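Penicillin-binding protein 2 (Pbp2) (Helicobacter pylori, PDB 5LP5) probably cross-links peptidoglycan as a penicillin-binding transpeptidase of the cell-shape machinery, and forms a complex with MreC. Local coordinates at residues Ala483-Met488 with Thr546-Tyr551; Tyr489-His494 with Leu510-Gly515; Arg504-Thr509 with Met578-Tyr583. All blocks are in the same frame, centred on the assembly; numbering follows the deposited sequence.

Interaction 1 (Ala483-Met488 with Thr546-Tyr551); sequences ALRVGM and TAFLPY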
loop_
_atom_site.group_PDB
_atom_site.type_symbol
_atom_site.label_atom_id
_atom_site.label_comp_id
_atom_site.label_asym_id
_atom_site.label_seq_id
_atom_site.Cartn_x
_atom_site.Cartn_y
_atom_site.Cartn_z
ATOM N N ALA A 483 -34.410 0.028 38.844
ATOM C CA ALA A 483 -34.402 -1.097 39.759
ATOM C C ALA A 483 -33.328 -2.081 39.354
ATOM O O ALA A 483 -32.496 -2.488 40.172
ATOM C CB ALA A 483 -35.747 -1.780 39.753
ATOM N N LEU A 484 -33.347 -2.444 38.076
ATOM C CA LEU A 484 -32.389 -3.405 37.528
ATOM C C LEU A 484 -30.949 -2.897 37.656
ATOM O O LEU A 484 -30.045 -3.663 38.002
ATOM C CB LEU A 484 -32.708 -3.703 36.065
ATOM C CG LEU A 484 -34.108 -4.263 35.796
ATOM C CD1 LEU A 484 -34.395 -4.378 34.303
ATOM C CD2 LEU A 484 -34.299 -5.608 36.480
ATOM N N ARG A 485 -30.747 -1.610 37.378
ATOM C CA ARG A 485 -29.418 -1.013 37.480
ATOM C C ARG A 485 -28.894 -1.065 38.908
ATOM O O ARG A 485 -27.705 -1.368 39.138
ATOM C CB ARG A 485 -29.433 0.426 36.979
ATOM C CG ARG A 485 -29.605 0.519 35.472
ATOM C CD ARG A 485 -29.342 1.912 34.965
ATOM N NE ARG A 485 -30.458 2.795 35.275
ATOM C CZ ARG A 485 -31.422 3.137 34.424
ATOM N NH1 ARG A 485 -31.451 2.679 33.178
ATOM N NH2 ARG A 485 -32.379 3.956 34.832
ATOM N N VAL A 486 -29.791 -0.781 39.856
ATOM C CA VAL A 486 -29.442 -0.799 41.278
ATOM C C VAL A 486 -28.979 -2.199 41.662
ATOM O O VAL A 486 -28.018 -2.365 42.420
ATOM C CB VAL A 486 -30.623 -0.347 42.185
ATOM C CG1 VAL A 486 -30.271 -0.513 43.670
ATOM C CG2 VAL A 486 -31.012 1.107 41.895
ATOM N N GLY A 487 -29.664 -3.204 41.137
ATOM C CA GLY A 487 -29.239 -4.575 41.337
ATOM C C GLY A 487 -27.821 -4.789 40.824
ATOM O O GLY A 487 -26.962 -5.275 41.569
ATOM N N MET A 488 -27.580 -4.418 39.560
ATOM C CA MET A 488 -26.254 -4.556 38.946
ATOM C C MET A 488 -25.236 -3.768 39.768
ATOM O O MET A 488 -24.125 -4.236 40.008
ATOM C CB MET A 488 -26.258 -4.078 37.484
ATOM C CG MET A 488 -27.110 -4.921 36.525
ATOM S SD MET A 488 -27.158 -4.410 34.782
ATOM C CE MET A 488 -25.479 -4.889 34.388
ATOM N N THR A 546 -20.715 -8.879 32.378
ATOM C CA THR A 546 -21.045 -7.710 31.582
ATOM C C THR A 546 -21.282 -6.593 32.573
ATOM O O THR A 546 -21.490 -6.838 33.730
ATOM C CB THR A 546 -22.254 -7.971 30.672
ATOM O OG1 THR A 546 -22.353 -6.946 29.683
ATOM C CG2 THR A 546 -23.536 -8.031 31.474
ATOM N N ALA A 547 -21.183 -5.356 32.128
ATOM C CA ALA A 547 -21.144 -4.218 33.056
ATOM C C ALA A 547 -21.257 -2.876 32.334
ATOM O O ALA A 547 -20.832 -2.759 31.189
ATOM C CB ALA A 547 -19.860 -4.261 33.888
ATOM N N PHE A 548 -21.839 -1.882 33.008
ATOM C CA PHE A 548 -21.839 -0.500 32.514
ATOM C C PHE A 548 -21.156 0.481 33.476
ATOM O O PHE A 548 -21.075 0.258 34.693
ATOM C CB PHE A 548 -23.244 -0.025 32.175
ATOM C CG PHE A 548 -24.140 0.148 33.360
ATOM C CD1 PHE A 548 -24.246 1.369 33.989
ATOM C CD2 PHE A 548 -24.921 -0.905 33.813
ATOM C CE1 PHE A 548 -25.099 1.539 35.067
ATOM C CE2 PHE A 548 -25.780 -0.744 34.881
ATOM C CZ PHE A 548 -25.869 0.484 35.511
ATOM N N LEU A 549 -20.652 1.566 32.911
ATOM C CA LEU A 549 -19.882 2.511 33.682
ATOM C C LEU A 549 -19.894 3.895 33.042
ATOM O O LEU A 549 -20.021 4.032 31.830
ATOM C CB LEU A 549 -18.434 2.025 33.840
ATOM C CG LEU A 549 -17.536 2.045 32.600
ATOM C CD1 LEU A 549 -16.069 2.062 32.976
ATOM C CD2 LEU A 549 -17.851 0.858 31.726
ATOM N N PRO A 550 -19.766 4.926 33.868
ATOM C CA PRO A 550 -19.795 4.884 35.330
ATOM C C PRO A 550 -21.239 4.757 35.843
ATOM O O PRO A 550 -22.187 5.164 35.155
ATOM C CB PRO A 550 -19.192 6.229 35.714
ATOM C CG PRO A 550 -19.546 7.135 34.572
ATOM C CD PRO A 550 -19.507 6.272 33.344
ATOM N N TYR A 551 -21.420 4.202 37.033
ATOM C CA TYR A 551 -22.779 3.939 37.508
ATOM C C TYR A 551 -23.644 5.200 37.553
ATOM O O TYR A 551 -24.822 5.176 37.187
ATOM C CB TYR A 551 -22.777 3.262 38.883
ATOM C CG TYR A 551 -24.159 3.217 39.493
ATOM C CD1 TYR A 551 -25.203 2.569 38.837
ATOM C CD2 TYR A 551 -24.440 3.858 40.696
ATOM C CE1 TYR A 551 -26.482 2.552 39.368
ATOM C CE2 TYR A 551 -25.718 3.826 41.241
ATOM C CZ TYR A 551 -26.732 3.168 40.563
ATOM O OH TYR A 551 -28.002 3.113 41.048
#

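Interaction 2 (Tyr489-His494 with Leu510-Gly515); sequences YEVCNH and LACKTG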
loop_
_atom_site.group_PDB
_atom_site.type_symbol
_atom_site.label_atom_id
_atom_site.label_comp_id
_atom_site.label_asym_id
_atom_site.label_seq_id
_atom_site.Cartn_x
_atom_site.Cartn_y
_atom_site.Cartn_z
ATOM N N TYR A 489 -25.632 -2.577 40.215
ATOM C CA TYR A 489 -24.815 -1.778 41.131
ATOM C C TYR A 489 -24.399 -2.594 42.358
ATOM O O TYR A 489 -23.229 -2.594 42.760
ATOM C CB TYR A 489 -25.583 -0.524 41.565
ATOM C CG TYR A 489 -24.852 0.318 42.596
ATOM C CD1 TYR A 489 -23.712 1.040 42.258
ATOM C CD2 TYR A 489 -25.307 0.386 43.912
ATOM C CE1 TYR A 489 -23.056 1.802 43.204
ATOM C CE2 TYR A 489 -24.650 1.140 44.864
ATOM C CZ TYR A 489 -23.535 1.851 44.502
ATOM O OH TYR A 489 -22.888 2.610 45.439
ATOM N N GLU A 490 -25.371 -3.304 42.927
ATOM C CA GLU A 490 -25.159 -4.104 44.129
ATOM C C GLU A 490 -24.263 -5.323 43.886
ATOM O O GLU A 490 -23.583 -5.777 44.789
ATOM C CB GLU A 490 -26.508 -4.526 44.740
ATOM C CG GLU A 490 -27.222 -3.402 45.479
ATOM C CD GLU A 490 -28.611 -3.768 45.983
ATOM O OE1 GLU A 490 -29.025 -4.949 45.902
ATOM O OE2 GLU A 490 -29.302 -2.851 46.475
ATOM N N VAL A 491 -24.250 -5.849 42.674
ATOM C CA VAL A 491 -23.413 -7.021 42.379
ATOM C C VAL A 491 -21.941 -6.713 42.589
ATOM O O VAL A 491 -21.179 -7.560 43.045
ATOM C CB VAL A 491 -23.611 -7.534 40.934
ATOM C CG1 VAL A 491 -22.689 -8.707 40.656
ATOM C CG2 VAL A 491 -25.055 -7.958 40.705
ATOM N N CYS A 492 -21.576 -5.482 42.246
ATOM C CA CYS A 492 -20.197 -5.009 42.227
ATOM C C CYS A 492 -19.842 -4.264 43.510
ATOM O O CYS A 492 -18.668 -4.199 43.875
ATOM C CB CYS A 492 -20.012 -4.061 41.043
ATOM S SG CYS A 492 -19.427 -4.768 39.482
ATOM N N ASN A 493 -20.852 -3.696 44.176
ATOM C CA ASN A 493 -20.630 -2.735 45.269
ATOM C C ASN A 493 -21.145 -3.135 46.660
ATOM O O ASN A 493 -20.593 -2.705 47.666
ATOM C CB ASN A 493 -21.233 -1.392 44.886
ATOM C CG ASN A 493 -20.548 -0.786 43.691
ATOM O OD1 ASN A 493 -19.410 -0.338 43.788
ATOM N ND2 ASN A 493 -21.229 -0.789 42.547
ATOM N N HIS A 494 -22.217 -3.920 46.724
ATOM C CA HIS A 494 -22.721 -4.465 47.995
ATOM C C HIS A 494 -21.848 -5.661 48.401
ATOM O O HIS A 494 -21.383 -6.412 47.552
ATOM C CB HIS A 494 -24.185 -4.888 47.835
ATOM C CG HIS A 494 -24.917 -5.096 49.130
ATOM N ND1 HIS A 494 -24.705 -6.192 49.946
ATOM C CD2 HIS A 494 -25.886 -4.364 49.729
ATOM C CE1 HIS A 494 -25.492 -6.108 51.003
ATOM N NE2 HIS A 494 -26.220 -5.012 50.894
ATOM N N LEU A 510 -18.665 0.996 39.312
ATOM C CA LEU A 510 -19.071 -0.014 38.360
ATOM C C LEU A 510 -20.435 -0.611 38.710
ATOM O O LEU A 510 -20.851 -0.616 39.867
ATOM C CB LEU A 510 -18.029 -1.137 38.335
ATOM C CG LEU A 510 -16.689 -0.853 37.657
ATOM C CD1 LEU A 510 -15.623 -1.874 38.008
ATOM C CD2 LEU A 510 -16.869 -0.827 36.157
ATOM N N ALA A 511 -21.106 -1.130 37.683
ATOM C CA ALA A 511 -22.353 -1.880 37.818
ATOM C C ALA A 511 -22.281 -3.080 36.857
ATOM O O ALA A 511 -22.050 -2.902 35.669
ATOM C CB ALA A 511 -23.530 -0.987 37.473
ATOM N N CYS A 512 -22.483 -4.290 37.371
ATOM C CA CYS A 512 -22.219 -5.522 36.615
ATOM C C CYS A 512 -23.303 -6.602 36.803
ATOM O O CYS A 512 -24.262 -6.440 37.557
ATOM C CB CYS A 512 -20.847 -6.100 37.040
ATOM S SG CYS A 512 -20.667 -6.317 38.843
ATOM N N LYS A 513 -23.139 -7.694 36.070
ATOM C CA LYS A 513 -23.839 -8.955 36.308
ATOM C C LYS A 513 -22.915 -10.075 35.845
ATOM O O LYS A 513 -22.362 -10.029 34.748
ATOM C CB LYS A 513 -25.173 -9.026 35.561
ATOM C CG LYS A 513 -25.963 -10.316 35.796
ATOM C CD LYS A 513 -26.512 -10.402 37.217
ATOM C CE LYS A 513 -26.753 -11.833 37.673
ATOM N NZ LYS A 513 -25.507 -12.531 38.125
ATOM N N THR A 514 -22.722 -11.072 36.689
ATOM C CA THR A 514 -21.904 -12.218 36.316
ATOM C C THR A 514 -22.783 -13.290 35.683
ATOM O O THR A 514 -24.024 -13.203 35.725
ATOM C CB THR A 514 -21.188 -12.813 37.538
ATOM O OG1 THR A 514 -22.123 -12.935 38.620
ATOM C CG2 THR A 514 -20.030 -11.920 37.956
ATOM N N GLY A 515 -22.125 -14.286 35.089
ATOM C CA GLY A 515 -22.792 -15.496 34.594
ATOM C C GLY A 515 -21.847 -16.692 34.530
ATOM O O GLY A 515 -20.624 -16.547 34.533
#

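Interaction 3 (Arg504-Thr509 with Met578-Tyr583); sequences RGSKIT and MSNKLY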
loop_
_atom_site.group_PDB
_atom_site.type_symbol
_atom_site.label_atom_id
_atom_site.label_comp_id
_atom_site.label_asym_id
_atom_site.label_seq_id
_atom_site.Cartn_x
_atom_site.Cartn_y
_atom_site.Cartn_z
ATOM N N ARG A 504 -12.710 -4.930 43.221
ATOM C CA ARG A 504 -12.259 -3.822 44.005
ATOM C C ARG A 504 -10.912 -3.432 43.429
ATOM O O ARG A 504 -10.275 -4.226 42.725
ATOM C CB ARG A 504 -12.258 -4.201 45.483
ATOM C CG ARG A 504 -13.668 -4.199 46.064
ATOM C CD ARG A 504 -13.619 -4.460 47.547
ATOM N NE ARG A 504 -13.075 -5.789 47.868
ATOM C CZ ARG A 504 -12.676 -6.191 49.086
ATOM N NH1 ARG A 504 -12.733 -5.369 50.139
ATOM N NH2 ARG A 504 -12.209 -7.431 49.258
ATOM N N GLY A 505 -10.503 -2.190 43.680
ATOM C CA GLY A 505 -9.341 -1.585 43.014
ATOM C C GLY A 505 -9.731 -0.880 41.716
ATOM O O GLY A 505 -8.935 -0.818 40.776
ATOM N N SER A 506 -10.958 -0.351 41.669
ATOM C CA SER A 506 -11.491 0.321 40.483
ATOM C C SER A 506 -11.603 1.810 40.739
ATOM O O SER A 506 -12.199 2.225 41.729
ATOM C CB SER A 506 -12.878 -0.220 40.103
ATOM O OG SER A 506 -13.466 0.586 39.087
ATOM N N LYS A 507 -11.055 2.614 39.832
ATOM C CA LYS A 507 -11.040 4.068 39.998
ATOM C C LYS A 507 -12.408 4.747 39.770
ATOM O O LYS A 507 -12.595 5.909 40.095
ATOM C CB LYS A 507 -9.952 4.666 39.104
ATOM C CG LYS A 507 -8.567 4.456 39.699
ATOM C CD LYS A 507 -7.421 4.448 38.699
ATOM C CE LYS A 507 -6.111 4.047 39.373
ATOM N NZ LYS A 507 -5.835 4.800 40.630
ATOM N N ILE A 508 -13.361 3.997 39.241
ATOM C CA ILE A 508 -14.697 4.503 38.974
ATOM C C ILE A 508 -15.709 3.538 39.576
ATOM O O ILE A 508 -15.385 2.374 39.870
ATOM C CB ILE A 508 -14.959 4.564 37.445
ATOM C CG1 ILE A 508 -13.899 5.403 36.731
ATOM C CG2 ILE A 508 -16.344 5.121 37.128
ATOM C CD1 ILE A 508 -13.951 6.875 37.073
ATOM N N THR A 509 -16.948 4.008 39.720
ATOM C CA THR A 509 -18.042 3.149 40.156
ATOM C C THR A 509 -18.581 2.295 39.030
ATOM O O THR A 509 -18.920 2.802 37.964
ATOM C CB THR A 509 -19.188 3.948 40.769
ATOM O OG1 THR A 509 -18.662 4.866 41.737
ATOM C CG2 THR A 509 -20.142 3.025 41.475
ATOM N N MET A 578 -9.642 -3.079 32.512
ATOM C CA MET A 578 -10.129 -2.363 31.333
ATOM C C MET A 578 -10.778 -1.025 31.711
ATOM O O MET A 578 -10.510 -0.005 31.063
ATOM C CB MET A 578 -11.104 -3.226 30.544
ATOM C CG MET A 578 -11.573 -2.630 29.231
ATOM S SD MET A 578 -10.213 -2.228 28.133
ATOM C CE MET A 578 -9.985 -3.821 27.341
ATOM N N SER A 579 -11.620 -1.020 32.750
ATOM C CA SER A 579 -12.298 0.219 33.195
ATOM C C SER A 579 -11.310 1.289 33.712
ATOM O O SER A 579 -11.569 2.496 33.595
ATOM C CB SER A 579 -13.353 -0.087 34.262
ATOM O OG SER A 579 -12.739 -0.392 35.496
ATOM N N ASN A 580 -10.190 0.825 34.277
ATOM C CA ASN A 580 -9.086 1.683 34.704
ATOM C C ASN A 580 -8.294 2.264 33.531
ATOM O O ASN A 580 -7.862 3.420 33.572
ATOM C CB ASN A 580 -8.121 0.902 35.607
ATOM C CG ASN A 580 -8.613 0.784 37.038
ATOM O OD1 ASN A 580 -9.649 1.342 37.414
ATOM N ND2 ASN A 580 -7.856 0.066 37.849
ATOM N N LYS A 581 -8.068 1.445 32.508
ATOM C CA LYS A 581 -7.408 1.895 31.281
ATOM C C LYS A 581 -8.203 3.033 30.596
ATOM O O LYS A 581 -7.620 3.951 30.038
ATOM C CB LYS A 581 -7.213 0.704 30.332
ATOM C CG LYS A 581 -6.491 0.986 29.015
ATOM C CD LYS A 581 -5.083 1.520 29.198
ATOM C CE LYS A 581 -4.151 0.506 29.827
ATOM N NZ LYS A 581 -2.780 1.102 29.899
ATOM N N LEU A 582 -9.533 2.971 30.646
ATOM C CA LEU A 582 -10.389 4.048 30.109
ATOM C C LEU A 582 -10.296 5.323 30.965
ATOM O O LEU A 582 -10.502 6.434 30.478
ATOM C CB LEU A 582 -11.850 3.587 30.038
ATOM C CG LEU A 582 -12.178 2.417 29.094
ATOM C CD1 LEU A 582 -13.546 1.819 29.390
ATOM C CD2 LEU A 582 -12.138 2.834 27.634
ATOM N N TYR A 583 -10.014 5.133 32.250
ATOM C CA TYR A 583 -9.822 6.213 33.200
ATOM C C TYR A 583 -8.471 6.844 32.948
ATOM O O TYR A 583 -8.358 8.049 32.744
ATOM C CB TYR A 583 -9.854 5.628 34.622
ATOM C CG TYR A 583 -9.760 6.617 35.764
ATOM C CD1 TYR A 583 -10.830 7.428 36.087
ATOM C CD2 TYR A 583 -8.608 6.711 36.544
ATOM C CE1 TYR A 583 -10.752 8.332 37.130
ATOM C CE2 TYR A 583 -8.525 7.610 37.588
ATOM C CZ TYR A 583 -9.604 8.414 37.873
ATOM O OH TYR A 583 -9.538 9.291 38.921
#

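Interaction 1 (Ala483-Met488 with Thr546-Tyr551)
Phe-548 meets Met-488 and Arg-485 in the closely packed half of this contact. Met-488 SD lies in the plane of the phenyl ring at its edge, 3.9 Å from Phe-548 CE2. This is a Met-aromatic contact. The terminal methyl runs along the same edge, with Met-488 CE 4.1 Å from Phe-548 CD2. Arg-485 takes the ring's far end with its aliphatic part. Its CG is 3.7 Å from Phe-548 CZ, and CB and CD lie near the same atom. The guanidinium plane stands perpendicular to the ring. The polar end is turned elsewhere, and NH1 bonds to Ile-451 O. Phe-548 holds CG between its backbone N and carbonyl carbon (chi1 68°), which carries the ring from the strand to the helix.

The other half is looser and partly exposed. Tyr-551 OH touches Val-486 CG2 at 3.7 Å, and Tyr-551 CE1 stays 4.1 Å from Arg-485 O. These are van der Waals contacts. The Tyr-551 ring also stacks with that of Tyr-489.

The segment axes of helix 483-488 and strand 546-549 come within 10.2 Å at closest approach, with 106° between their directions. This is helix-on-sheet packing in the transpeptidase domain. Helix 441-453 covers Met-488 and Phe-548 through Ile-451 and Ala-452. Helices 314-324 and 359-364 cover Leu-484, and strand 542-549 lies beside edge strand 511-517.

Interaction 2 (Tyr489-His494 with Leu510-Gly515)
Cys-492 and Cys-512 are joined covalently. Their disulfide, SG to SG 2.1 Å, links the last turn of the helix to the strand that crosses it at 88°. Cys-512 reaches it with SG between its backbone N and carbonyl carbon (chi1 53°).

The polar part centres on one amide. Asn-493 ND2 donates to Leu-510 O at 2.7 Å, close to the C=O axis and in the amide plane. Asn-493 ND2 also donates to Tyr-489 O, one turn back, at 2.7 Å. Both bonds are bent. Two carbonyls thus grip one NH2 group and fix how the amide is turned. Within the strand, Lys-513 NZ bonds to Thr-514 O from above the carbonyl plane. Lys-513 begins a Lys-Thr-Gly sequence, consistent with the KTG motif of penicillin-binding proteins.

Van der Waals packing surrounds the disulfide. Val-491 CG1 packs on Cys-512 SG at 3.6 Å, and Val-491 CG2 touches Cys-512 O at 3.6 Å. Ala-511 CB lies against the helix backbone, 3.8 Å from Tyr-489 N.

The chemistry implies a fixed joint. A covalent bond and a doubly used amide tie the helix end to the start of the strand that carries this probable active-site motif.

Interaction 3 (Arg504-Thr509 with Met578-Tyr583)
Loop 504-509 has no regular structure and comes nearest to helix 578-583 where the CA atoms of Lys-507 and Asn-580 are 6.1 Å apart, two residues after Gly-505 with its positive phi of 89°. Asn-580 uses both ends of its amide on this loop backbone. Asn-580 ND2 donates to Gly-505 O at 3.2 Å, in the carbonyl plane and in the plane of its own amide. Asn-580 OD1 accepts from Lys-507 N at 3.1 Å in a nearly straight bond (175°), with the donor tilted a little from the carbonyl plane. The amide therefore spans Ser-506 and is gripped at both ends, which fixes its rotation.

Ser-506 OG donates to Ile-508 O at 2.7 Å. This bond bridges Lys-507 within the loop. The loop leads from helix 475-493 to the edge strand 511-517 of the antiparallel sheet of the transpeptidase domain, and the partner is helix 572-584, which packs on that sheet through Met-578.

Tyr-583 makes the apolar half of the contact. Its CG is anti to the backbone N (chi1 -176°), which points the ring at the loop. Lys-507 CB sits over one face, 3.7 Å from the centroid of the Tyr-583 ring, in a CH-pi contact. The two side chains cross at about a right angle. Ile-508 CD1 comes obliquely to Tyr-583 CD1, on the same side of the ring. Ser-579 is buried beside Ser-506, and its OG bonds back to Val-576 O.

In the fold
Interactions 1 and 2 have centres about 7 Å apart and share helix 475-493. Their strands, 542-549 and 511-517, are neighbours in one antiparallel sheet. Phe-548 N lies 2.9 Å from Ala-511 O and Thr-546 O 3.0 Å from Lys-513 N, both probable hydrogen bonds. Interaction 3 lies about 15 Å from interaction 1 and about 14 Å from interaction 2, centre to centre. Tyr-551 N is 3.0 Å from Thr-509 O, and Tyr-489 CE1 packs 3.6 Å from Thr-509 CG2. The probable active site adjoins the first two contacts: Met-488 of interaction 1 packs near the side chain of Lys-513, which belongs to interaction 2. Interaction 3 is a surface contact.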